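Local atomic coordinates of acetyltransferase, GNAT family (Colwellia psychrerythraea, PDB entry 3IWG), a protein that probably transfers acyl groups, most likely acetyl from acetyl-CoA, as a member of the GNAT acetyltransferase family. Residues C58-Y70 and V97-Y109. Numbering follows the deposited sequence.
Sequences CCVNDDGYLLQYY and VKGAFVSTAELNY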
ATOM      1  N   CYS A  58      25.233  -7.589  -3.005  1.00 25.25           N
ATOM      2  CA  CYS A  58      24.242  -8.244  -3.832  1.00 24.85           C
ATOM      3  C   CYS A  58      22.968  -8.429  -3.035  1.00 24.90           C
ATOM      4  O   CYS A  58      22.968  -8.233  -1.826  1.00 24.01           O
ATOM      5  CB  CYS A  58      24.763  -9.591  -4.353  1.00 24.27           C
ATOM      6  SG  CYS A  58      24.829 -10.883  -3.169  1.00 22.68           S
ATOM      7  N   CYS A  59      21.884  -8.789  -3.720  1.00 25.75           N
ATOM      8  CA  CYS A  59      20.644  -9.195  -3.031  1.00 26.69           C
ATOM      9  C   CYS A  59      19.970 -10.402  -3.637  1.00 27.35           C
ATOM     10  O   CYS A  59      19.978 -10.620  -4.874  1.00 28.51           O
ATOM     11  CB  CYS A  59      19.675  -8.013  -2.867  1.00 26.99           C
ATOM     12  SG  CYS A  59      18.990  -7.414  -4.347  1.00 27.26           S
ATOM     13  N   VAL A  60      19.463 -11.250  -2.755  1.00 27.39           N
ATOM     14  CA  VAL A  60      18.887 -12.531  -3.161  1.00 26.95           C
ATOM     15  C   VAL A  60      17.451 -12.538  -2.677  1.00 28.46           C
ATOM     16  O   VAL A  60      17.185 -12.320  -1.502  1.00 28.83           O
ATOM     17  CB  VAL A  60      19.630 -13.706  -2.530  1.00 26.85           C
ATOM     18  CG1 VAL A  60      19.013 -15.074  -2.948  1.00 25.46           C
ATOM     19  CG2 VAL A  60      21.130 -13.617  -2.830  1.00 24.00           C
ATOM     20  N   ASN A  61      16.518 -12.785  -3.583  1.00 29.31           N
ATOM     21  CA  ASN A  61      15.137 -12.875  -3.206  1.00 30.04           C
ATOM     22  C   ASN A  61      14.838 -14.182  -2.477  1.00 31.33           C
ATOM     23  O   ASN A  61      15.714 -15.026  -2.265  1.00 30.82           O
ATOM     24  CB  ASN A  61      14.200 -12.611  -4.427  1.00 29.73           C
ATOM     25  CG  ASN A  61      14.031 -13.804  -5.368  1.00 27.60           C
ATOM     26  OD1 ASN A  61      14.547 -14.903  -5.159  1.00 27.82           O
ATOM     27  ND2 ASN A  61      13.308 -13.561  -6.431  1.00 23.57           N
ATOM     28  N   ASP A  62      13.578 -14.318  -2.118  1.00 32.86           N
ATOM     29  CA  ASP A  62      13.082 -15.478  -1.386  1.00 34.67           C
ATOM     30  C   ASP A  62      13.163 -16.807  -2.081  1.00 34.14           C
ATOM     31  O   ASP A  62      13.238 -17.840  -1.438  1.00 34.45           O
ATOM     32  CB  ASP A  62      11.614 -15.228  -1.004  1.00 35.77           C
ATOM     33  CG  ASP A  62      11.489 -14.609   0.341  1.00 39.67           C
ATOM     34  OD1 ASP A  62      12.573 -14.388   0.971  1.00 43.06           O
ATOM     35  OD2 ASP A  62      10.319 -14.383   0.785  1.00 46.05           O
ATOM     36  N   ASP A  63      13.114 -16.791  -3.396  1.00 34.58           N
ATOM     37  CA  ASP A  63      13.229 -18.022  -4.151  1.00 34.61           C
ATOM     38  C   ASP A  63      14.648 -18.442  -4.345  1.00 34.21           C
ATOM     39  O   ASP A  63      14.869 -19.535  -4.833  1.00 35.85           O
ATOM     40  CB  ASP A  63      12.505 -17.876  -5.470  1.00 35.23           C
ATOM     41  CG  ASP A  63      11.024 -17.670  -5.258  1.00 37.44           C
ATOM     42  OD1 ASP A  63      10.430 -18.562  -4.618  1.00 41.76           O
ATOM     43  OD2 ASP A  63      10.462 -16.609  -5.645  1.00 39.27           O
ATOM     44  N   GLY A  64      15.614 -17.624  -3.923  1.00 32.86           N
ATOM     45  CA  GLY A  64      17.032 -17.955  -4.118  1.00 31.30           C
ATOM     46  C   GLY A  64      17.655 -17.357  -5.376  1.00 30.04           C
ATOM     47  O   GLY A  64      18.682 -17.824  -5.852  1.00 28.45           O
ATOM     48  N   TYR A  65      17.063 -16.288  -5.880  1.00 28.68           N
ATOM     49  CA  TYR A  65      17.535 -15.687  -7.089  1.00 28.67           C
ATOM     50  C   TYR A  65      18.079 -14.320  -6.827  1.00 27.90           C
ATOM     51  O   TYR A  65      17.404 -13.466  -6.233  1.00 26.66           O
ATOM     52  CB  TYR A  65      16.415 -15.589  -8.124  1.00 29.05           C
ATOM     53  CG  TYR A  65      16.079 -16.930  -8.725  1.00 30.19           C
ATOM     54  CD1 TYR A  65      15.158 -17.771  -8.126  1.00 32.19           C
ATOM     55  CD2 TYR A  65      16.724 -17.370  -9.874  1.00 32.00           C
ATOM     56  CE1 TYR A  65      14.874 -19.032  -8.662  1.00 34.57           C
ATOM     57  CE2 TYR A  65      16.446 -18.602 -10.420  1.00 33.10           C
ATOM     58  CZ  TYR A  65      15.518 -19.431  -9.822  1.00 33.22           C
ATOM     59  OH  TYR A  65      15.243 -20.646 -10.389  1.00 34.94           O
ATOM     60  N   LEU A  66      19.300 -14.124  -7.309  1.00 26.68           N
ATOM     61  CA  LEU A  66      19.918 -12.827  -7.307  1.00 26.52           C
ATOM     62  C   LEU A  66      19.075 -11.849  -8.080  1.00 25.42           C
ATOM     63  O   LEU A  66      18.449 -12.179  -9.078  1.00 26.75           O
ATOM     64  CB  LEU A  66      21.334 -12.873  -7.905  1.00 26.44           C
ATOM     65  CG  LEU A  66      22.523 -13.175  -6.984  1.00 30.07           C
ATOM     66  CD1 LEU A  66      22.266 -14.395  -6.141  1.00 33.40           C
ATOM     67  CD2 LEU A  66      23.866 -13.376  -7.794  1.00 32.63           C
ATOM     68  N   LEU A  67      19.067 -10.634  -7.603  1.00 24.38           N
ATOM     69  CA  LEU A  67      18.367  -9.558  -8.243  1.00 25.53           C
ATOM     70  C   LEU A  67      19.347  -8.453  -8.596  1.00 25.76           C
ATOM     71  O   LEU A  67      19.125  -7.744  -9.555  1.00 25.51           O
ATOM     72  CB  LEU A  67      17.235  -9.005  -7.311  1.00 25.15           C
ATOM     73  CG  LEU A  67      15.984  -9.896  -7.016  1.00 27.67           C
ATOM     74  CD1 LEU A  67      14.792  -9.105  -6.334  1.00 28.75           C
ATOM     75  CD2 LEU A  67      15.412 -10.626  -8.253  1.00 26.60           C
ATOM     76  N   GLN A  68      20.393  -8.274  -7.783  1.00 27.35           N
ATOM     77  CA  GLN A  68      21.373  -7.190  -7.967  1.00 27.81           C
ATOM     78  C   GLN A  68      22.752  -7.695  -7.521  1.00 28.10           C
ATOM     79  O   GLN A  68      22.843  -8.511  -6.592  1.00 27.79           O
ATOM     80  CB  GLN A  68      20.988  -5.957  -7.135  1.00 27.36           C
ATOM     81  CG  GLN A  68      19.676  -5.315  -7.512  1.00 28.25           C
ATOM     82  CD  GLN A  68      19.346  -4.051  -6.673  1.00 28.01           C
ATOM     83  OE1 GLN A  68      19.781  -3.917  -5.537  1.00 25.01           O
ATOM     84  NE2 GLN A  68      18.543  -3.143  -7.244  1.00 27.88           N
ATOM     85  N   TYR A  69      23.788  -7.223  -8.202  1.00 27.91           N
ATOM     86  CA  TYR A  69      25.181  -7.533  -7.876  1.00 28.64           C
ATOM     87  C   TYR A  69      26.067  -6.377  -8.341  1.00 28.94           C
ATOM     88  O   TYR A  69      25.888  -5.829  -9.447  1.00 28.92           O
ATOM     89  CB  TYR A  69      25.622  -8.795  -8.561  1.00 28.50           C
ATOM     90  CG  TYR A  69      27.096  -9.141  -8.367  1.00 30.17           C
ATOM     91  CD1 TYR A  69      28.099  -8.566  -9.153  1.00 30.02           C
ATOM     92  CD2 TYR A  69      27.481 -10.067  -7.396  1.00 31.28           C
ATOM     93  CE1 TYR A  69      29.461  -8.903  -8.950  1.00 30.19           C
ATOM     94  CE2 TYR A  69      28.807 -10.390  -7.186  1.00 31.33           C
ATOM     95  CZ  TYR A  69      29.785  -9.828  -7.978  1.00 30.78           C
ATOM     96  OH  TYR A  69      31.064 -10.210  -7.749  1.00 31.32           O
ATOM     97  N   TYR A  70      26.998  -5.979  -7.496  1.00 29.45           N
ATOM     98  CA  TYR A  70      27.854  -4.864  -7.839  1.00 30.78           C
ATOM     99  C   TYR A  70      29.125  -4.933  -7.012  1.00 32.49           C
ATOM    100  O   TYR A  70      29.057  -5.105  -5.792  1.00 33.33           O
ATOM    101  CB  TYR A  70      27.145  -3.531  -7.601  1.00 30.48           C
ATOM    102  CG  TYR A  70      28.010  -2.348  -7.883  1.00 30.99           C
ATOM    103  CD1 TYR A  70      28.093  -1.837  -9.159  1.00 31.18           C
ATOM    104  CD2 TYR A  70      28.790  -1.774  -6.893  1.00 32.25           C
ATOM    105  CE1 TYR A  70      28.892  -0.778  -9.461  1.00 30.63           C
ATOM    106  CE2 TYR A  70      29.607  -0.685  -7.174  1.00 33.92           C
ATOM    107  CZ  TYR A  70      29.667  -0.198  -8.474  1.00 33.25           C
ATOM    108  OH  TYR A  70      30.477   0.864  -8.801  1.00 31.15           O
ATOM    109  N   VAL A  97      22.204 -20.363  -3.756  1.00 36.70           N
ATOM    110  CA  VAL A  97      21.553 -19.487  -4.709  1.00 35.38           C
ATOM    111  C   VAL A  97      21.269 -20.280  -5.981  1.00 34.85           C
ATOM    112  O   VAL A  97      22.144 -20.977  -6.490  1.00 35.41           O
ATOM    113  CB  VAL A  97      22.447 -18.327  -5.047  1.00 35.54           C
ATOM    114  CG1 VAL A  97      21.805 -17.488  -6.126  1.00 35.22           C
ATOM    115  CG2 VAL A  97      22.716 -17.498  -3.798  1.00 35.12           C
ATOM    116  N   LYS A  98      20.041 -20.199  -6.476  1.00 33.50           N
ATOM    117  CA  LYS A  98      19.610 -21.003  -7.617  1.00 32.28           C
ATOM    118  C   LYS A  98      19.866 -20.352  -8.955  1.00 30.79           C
ATOM    119  O   LYS A  98      19.942 -21.053  -9.972  1.00 29.04           O
ATOM    120  CB  LYS A  98      18.113 -21.256  -7.545  1.00 32.66           C
ATOM    121  CG  LYS A  98      17.683 -22.252  -6.505  1.00 34.52           C
ATOM    122  CD  LYS A  98      16.161 -22.233  -6.430  1.00 37.21           C
ATOM    123  CE  LYS A  98      15.610 -23.272  -5.494  1.00 39.23           C
ATOM    124  NZ  LYS A  98      14.247 -22.859  -5.055  1.00 42.13           N
ATOM    125  N   GLY A  99      19.947 -19.017  -8.967  1.00 28.67           N
ATOM    126  CA  GLY A  99      19.974 -18.303 -10.218  1.00 27.89           C
ATOM    127  C   GLY A  99      19.992 -16.809 -10.094  1.00 27.37           C
ATOM    128  O   GLY A  99      20.248 -16.238  -9.033  1.00 27.73           O
ATOM    129  N   ALA A 100      19.738 -16.148 -11.198  1.00 26.52           N
ATOM    130  CA  ALA A 100      19.732 -14.694 -11.165  1.00 26.37           C
ATOM    131  C   ALA A 100      18.739 -14.149 -12.142  1.00 25.67           C
ATOM    132  O   ALA A 100      18.428 -14.801 -13.154  1.00 25.52           O
ATOM    133  CB  ALA A 100      21.099 -14.155 -11.469  1.00 26.24           C
ATOM    134  N   PHE A 101      18.217 -12.979 -11.800  1.00 24.95           N
ATOM    135  CA  PHE A 101      17.521 -12.132 -12.741  1.00 24.81           C
ATOM    136  C   PHE A 101      18.414 -10.921 -12.972  1.00 24.99           C
ATOM    137  O   PHE A 101      18.955 -10.312 -12.016  1.00 25.08           O
ATOM    138  CB  PHE A 101      16.158 -11.641 -12.215  1.00 25.55           C
ATOM    139  CG  PHE A 101      15.114 -12.756 -11.979  1.00 25.32           C
ATOM    140  CD1 PHE A 101      14.209 -13.100 -12.983  1.00 27.54           C
ATOM    141  CD2 PHE A 101      15.043 -13.414 -10.764  1.00 25.31           C
ATOM    142  CE1 PHE A 101      13.226 -14.107 -12.791  1.00 29.48           C
ATOM    143  CE2 PHE A 101      14.081 -14.411 -10.537  1.00 28.11           C
ATOM    144  CZ  PHE A 101      13.157 -14.763 -11.550  1.00 30.22           C
ATOM    145  N   VAL A 102      18.515 -10.554 -14.241  1.00 24.01           N
ATOM    146  CA  VAL A 102      19.414  -9.553 -14.701  1.00 23.25           C
ATOM    147  C   VAL A 102      18.947  -9.085 -16.060  1.00 23.33           C
ATOM    148  O   VAL A 102      18.402  -9.870 -16.822  1.00 21.56           O
ATOM    149  CB  VAL A 102      20.843 -10.128 -14.804  1.00 23.06           C
ATOM    150  CG1 VAL A 102      20.902 -11.123 -15.911  1.00 21.28           C
ATOM    151  CG2 VAL A 102      21.872  -9.031 -14.953  1.00 19.78           C
ATOM    152  N   SER A 103      19.116  -7.784 -16.333  1.00 24.07           N
ATOM    153  CA  SER A 103      18.821  -7.286 -17.661  1.00 24.16           C
ATOM    154  C   SER A 103      20.057  -7.097 -18.488  1.00 23.87           C
ATOM    155  O   SER A 103      21.167  -6.941 -17.979  1.00 24.35           O
ATOM    156  CB  SER A 103      18.058  -5.970 -17.640  1.00 23.52           C
ATOM    157  OG  SER A 103      18.890  -4.888 -17.292  1.00 25.21           O
ATOM    158  N   THR A 104      19.806  -7.004 -19.774  1.00 23.62           N
ATOM    159  CA  THR A 104      20.803  -6.632 -20.733  1.00 24.25           C
ATOM    160  C   THR A 104      21.363  -5.229 -20.574  1.00 25.02           C
ATOM    161  O   THR A 104      22.254  -4.850 -21.349  1.00 25.20           O
ATOM    162  CB  THR A 104      20.211  -6.781 -22.130  1.00 24.84           C
ATOM    163  OG1 THR A 104      19.121  -5.864 -22.280  1.00 23.08           O
ATOM    164  CG2 THR A 104      19.717  -8.236 -22.314  1.00 22.49           C
ATOM    165  N   ALA A 105      20.869  -4.464 -19.579  1.00 24.67           N
ATOM    166  CA  ALA A 105      21.350  -3.114 -19.323  1.00 23.63           C
ATOM    167  C   ALA A 105      22.259  -3.099 -18.123  1.00 23.92           C
ATOM    168  O   ALA A 105      22.799  -2.015 -17.768  1.00 22.12           O
ATOM    169  CB  ALA A 105      20.162  -2.145 -19.074  1.00 24.07           C
ATOM    170  N   GLU A 106      22.419  -4.254 -17.454  1.00 23.93           N
ATOM    171  CA  GLU A 106      23.407  -4.318 -16.354  1.00 24.43           C
ATOM    172  C   GLU A 106      24.602  -5.194 -16.772  1.00 24.01           C
ATOM    173  O   GLU A 106      24.626  -6.416 -16.577  1.00 23.37           O
ATOM    174  CB  GLU A 106      22.762  -4.788 -15.039  1.00 25.13           C
ATOM    175  CG  GLU A 106      21.436  -4.056 -14.652  1.00 25.49           C
ATOM    176  CD  GLU A 106      20.373  -5.006 -14.093  1.00 29.45           C
ATOM    177  OE1 GLU A 106      20.465  -5.356 -12.900  1.00 29.94           O
ATOM    178  OE2 GLU A 106      19.442  -5.391 -14.857  1.00 32.85           O
ATOM    179  N   LEU A 107      25.604  -4.541 -17.360  1.00 23.63           N
ATOM    180  CA  LEU A 107      26.564  -5.248 -18.219  1.00 22.96           C
ATOM    181  C   LEU A 107      27.436  -6.132 -17.378  1.00 22.49           C
ATOM    182  O   LEU A 107      27.582  -7.309 -17.666  1.00 22.89           O
ATOM    183  CB  LEU A 107      27.387  -4.246 -19.039  1.00 23.77           C
ATOM    184  CG  LEU A 107      26.656  -3.452 -20.143  1.00 22.56           C
ATOM    185  CD1 LEU A 107      27.568  -2.383 -20.808  1.00 19.55           C
ATOM    186  CD2 LEU A 107      26.037  -4.373 -21.178  1.00 20.15           C
ATOM    187  N   ASN A 108      27.986  -5.577 -16.305  1.00 21.86           N
ATOM    188  CA  ASN A 108      28.876  -6.345 -15.445  1.00 21.91           C
ATOM    189  C   ASN A 108      28.197  -7.516 -14.776  1.00 21.81           C
ATOM    190  O   ASN A 108      28.737  -8.593 -14.695  1.00 22.35           O
ATOM    191  CB  ASN A 108      29.538  -5.452 -14.415  1.00 21.71           C
ATOM    192  CG  ASN A 108      30.745  -4.705 -14.975  1.00 22.50           C
ATOM    193  OD1 ASN A 108      30.810  -3.476 -14.925  1.00 26.56           O
ATOM    194  ND2 ASN A 108      31.719  -5.445 -15.467  1.00 23.16           N
ATOM    195  N   TYR A 109      26.984  -7.317 -14.308  1.00 22.57           N
ATOM    196  CA  TYR A 109      26.283  -8.368 -13.566  1.00 21.55           C
ATOM    197  C   TYR A 109      25.884  -9.416 -14.574  1.00 20.69           C
ATOM    198  O   TYR A 109      26.044 -10.620 -14.349  1.00 20.26           O
ATOM    199  CB  TYR A 109      25.108  -7.699 -12.809  1.00 22.17           C
ATOM    200  CG  TYR A 109      24.024  -8.556 -12.188  1.00 22.38           C
ATOM    201  CD1 TYR A 109      24.259  -9.846 -11.773  1.00 21.55           C
ATOM    202  CD2 TYR A 109      22.751  -8.028 -11.983  1.00 22.13           C
ATOM    203  CE1 TYR A 109      23.260 -10.601 -11.171  1.00 23.40           C
ATOM    204  CE2 TYR A 109      21.752  -8.783 -11.404  1.00 23.56           C
ATOM    205  CZ  TYR A 109      22.005 -10.066 -10.999  1.00 24.54           C
ATOM    206  OH  TYR A 109      20.986 -10.845 -10.462  1.00 24.18           O
TER
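The ring of Tyr65 packs obliquely against the backbone of Gly99, its CD2 3.3 Å from Gly99 C, while the CB of Lys98 sits over one ring face, toward the CZ rim, in a CH-pi contact. On the Gly99 side, Tyr65 CE2 comes within 3.5 Å of Gly99 CA. With CG beside its own backbone N (chi1 -74°), the ring reaches across strand 99-103, and its hydroxyl is hydrogen-bonded to Glu272 of strand 262-273. Phe101 of strand 99-103 brings its CE2 within 3.6 Å of Tyr65 CB; the two rings meet obliquely, their planes inclined at 56°. Replacing Tyr65 by an alanine would probably uncover Gly99, strip the Lys98 methylene of its aromatic partner and leave Glu272 without the phenol. Leu67 runs alongside Phe101, pointing the same way, with CD2 3.8 Å from Phe101 CD2. Strands 65-71 and 99-103 are parallel neighbours linked through helix 76-87, a beta-alpha-beta unit within the GNAT domain. Their ladder is short: Lys98 N donates to Gly64 O just ahead of the strands; within them Leu66 N donates to Gly99 O at 2.9 Å, and Phe101 N to Leu66 O in an almost straight bond (177°). Opposite the Tyr65 side, Leu66 CB packs on Ala100 CB at 3.8 Å. Past this ladder the strands separate, and Tyr109 of helix 107-116 fills the opening. Its CG stands anti to the backbone N, directing the phenol between the diverging strands; there Tyr69 CB sits over one face, 4.0 Å from the Tyr109 ring centroid, and Val102 CG2 lies over the opposite face. The hydroxyl of Tyr109 gives a weak hydrogen bond to Phe101 O, whereas Leu67 O lies at the ring edge, 3.4 Å from Tyr109 CE2.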